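Local coordinates for putative transcriptional regulator (Salmonella typhimurium, PDB 1YYV), which probably acts as a DNA-binding transcriptional regulator of the HxlR family, with a winged helix-turn-helix fold, at residues L79-Y84 against P89-S94. Sequence-based numbering, arbitrary orientation.
Sequences LNRVSY and PHVEYS
The ring of Tyr84 has the carbonyl oxygen of His90 at its edge, near the ring plane, while the Glu92 carboxylate meets it obliquely, OE1 lying 3.7 Å from Tyr84 CE2 with the two planes 33° apart. Both suit this largely exposed face, where hydroxyl and carboxylate can stay near solvent; Glu92 also touches Arg50 of strand 49-50. On the other face of the sheet, Arg81 runs beside the ring of Tyr93, both pointing the same way. Arg81 CG, anti to its own backbone N (chi1 177°), approaches Tyr93 CE1 obliquely at 3.6 Å and touches Val91 CG2 at 3.3 Å. The long arginine suits this place because its methylenes cover valine and tyrosine while the guanidinium reaches toward Glu74 in a weak, long ion pair. Six backbone hydrogen bonds fix the register through the pairs Asn80-Ser94, Val82-Glu92 and Tyr84-His90; Glu92 N to Val82 O is nearly straight (173°). Val82 and Val91, branched at CB, suit the extended backbone. Leu79 CD1 packs on Tyr93 CD1 at 4.2 Å, and both side chains also meet Leu70 of helix 66-76. This antiparallel hairpin is the wing of a winged helix-turn-helix: strand 90-95 lies centrally, between 79-84 and the short strand 49-50, with buried Tyr93 also resting against helix 51-55.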
# COMPACT_ATOMS: atom_id res chain seq x y z
N LEU A 79 -3.32 12.04 -11.17
CA LEU A 79 -4.11 13.24 -10.87
C LEU A 79 -4.03 14.28 -11.97
O LEU A 79 -3.00 14.45 -12.62
CB LEU A 79 -3.71 13.92 -9.55
CG LEU A 79 -3.44 13.09 -8.32
CD1 LEU A 79 -2.91 13.98 -7.26
CD2 LEU A 79 -4.67 12.28 -7.85
N ASN A 80 -5.16 14.94 -12.16
CA ASN A 80 -5.20 16.25 -12.83
C ASN A 80 -5.04 17.38 -11.83
O ASN A 80 -5.69 17.39 -10.78
CB ASN A 80 -6.47 16.38 -13.67
CG ASN A 80 -6.45 15.44 -14.84
OD1 ASN A 80 -7.41 14.68 -15.06
ND2 ASN A 80 -5.33 15.43 -15.59
N ARG A 81 -4.12 18.28 -12.12
CA ARG A 81 -3.97 19.47 -11.32
C ARG A 81 -4.27 20.76 -12.11
O ARG A 81 -3.57 21.10 -13.07
CB ARG A 81 -2.60 19.53 -10.67
CG ARG A 81 -2.40 20.82 -9.87
CD ARG A 81 -0.95 21.05 -9.61
NE ARG A 81 -0.25 21.22 -10.88
CZ ARG A 81 1.01 21.62 -11.00
NH1 ARG A 81 1.74 21.92 -9.91
NH2 ARG A 81 1.54 21.74 -12.22
N VAL A 82 -5.31 21.48 -11.69
CA VAL A 82 -5.70 22.72 -12.37
C VAL A 82 -5.54 23.94 -11.45
O VAL A 82 -6.12 23.98 -10.37
CB VAL A 82 -7.15 22.67 -12.90
CG1 VAL A 82 -7.45 23.89 -13.78
CG2 VAL A 82 -7.37 21.38 -13.70
N SER A 83 -4.74 24.91 -11.90
CA SER A 83 -4.57 26.18 -11.18
C SER A 83 -5.69 27.15 -11.44
O SER A 83 -6.19 27.27 -12.56
CB SER A 83 -3.25 26.87 -11.53
OG SER A 83 -2.22 26.47 -10.65
N TYR A 84 -6.07 27.87 -10.39
CA TYR A 84 -6.87 29.07 -10.56
C TYR A 84 -6.17 30.25 -9.86
O TYR A 84 -6.33 30.46 -8.65
CB TYR A 84 -8.31 28.87 -10.09
CG TYR A 84 -9.07 27.76 -10.83
CD1 TYR A 84 -9.89 28.05 -11.92
CD2 TYR A 84 -8.98 26.44 -10.40
CE1 TYR A 84 -10.61 27.03 -12.59
CE2 TYR A 84 -9.68 25.43 -11.04
CZ TYR A 84 -10.49 25.72 -12.12
OH TYR A 84 -11.16 24.67 -12.73
N PRO A 89 -6.68 32.47 -4.86
CA PRO A 89 -6.16 31.41 -5.73
C PRO A 89 -6.42 30.06 -5.12
O PRO A 89 -6.37 29.89 -3.90
CB PRO A 89 -4.65 31.68 -5.80
CG PRO A 89 -4.34 32.45 -4.52
CD PRO A 89 -5.59 33.24 -4.20
N HIS A 90 -6.71 29.10 -5.97
CA HIS A 90 -6.79 27.73 -5.51
C HIS A 90 -6.15 26.83 -6.55
O HIS A 90 -5.92 27.22 -7.70
CB HIS A 90 -8.25 27.29 -5.31
CG HIS A 90 -8.86 27.76 -4.02
ND1 HIS A 90 -8.31 27.49 -2.78
CD2 HIS A 90 -10.00 28.45 -3.78
CE1 HIS A 90 -9.08 28.00 -1.84
NE2 HIS A 90 -10.12 28.59 -2.43
N VAL A 91 -5.82 25.62 -6.12
CA VAL A 91 -5.44 24.58 -7.04
C VAL A 91 -6.39 23.44 -6.75
O VAL A 91 -6.62 23.10 -5.59
CB VAL A 91 -3.94 24.20 -6.88
CG1 VAL A 91 -3.64 23.75 -5.46
CG2 VAL A 91 -3.56 23.18 -7.89
N GLU A 92 -6.95 22.87 -7.81
CA GLU A 92 -7.85 21.74 -7.72
C GLU A 92 -7.27 20.46 -8.31
O GLU A 92 -6.55 20.51 -9.32
CB GLU A 92 -9.17 22.06 -8.42
CG GLU A 92 -10.20 22.59 -7.46
CD GLU A 92 -11.20 23.45 -8.12
OE1 GLU A 92 -11.73 23.01 -9.15
OE2 GLU A 92 -11.46 24.59 -7.61
N TYR A 93 -7.64 19.34 -7.67
CA TYR A 93 -7.17 17.98 -7.97
C TYR A 93 -8.32 17.05 -8.25
O TYR A 93 -9.30 17.03 -7.52
CB TYR A 93 -6.37 17.40 -6.76
CG TYR A 93 -5.15 18.22 -6.45
CD1 TYR A 93 -3.98 18.05 -7.17
CD2 TYR A 93 -5.20 19.23 -5.50
CE1 TYR A 93 -2.86 18.84 -6.93
CE2 TYR A 93 -4.09 20.03 -5.25
CZ TYR A 93 -2.92 19.82 -5.97
OH TYR A 93 -1.80 20.58 -5.74
N SER A 94 -8.19 16.26 -9.30
CA SER A 94 -9.07 15.12 -9.52
C SER A 94 -8.26 13.95 -10.08
O SER A 94 -7.09 14.12 -10.47
CB SER A 94 -10.20 15.49 -10.49
OG SER A 94 -9.65 16.02 -11.69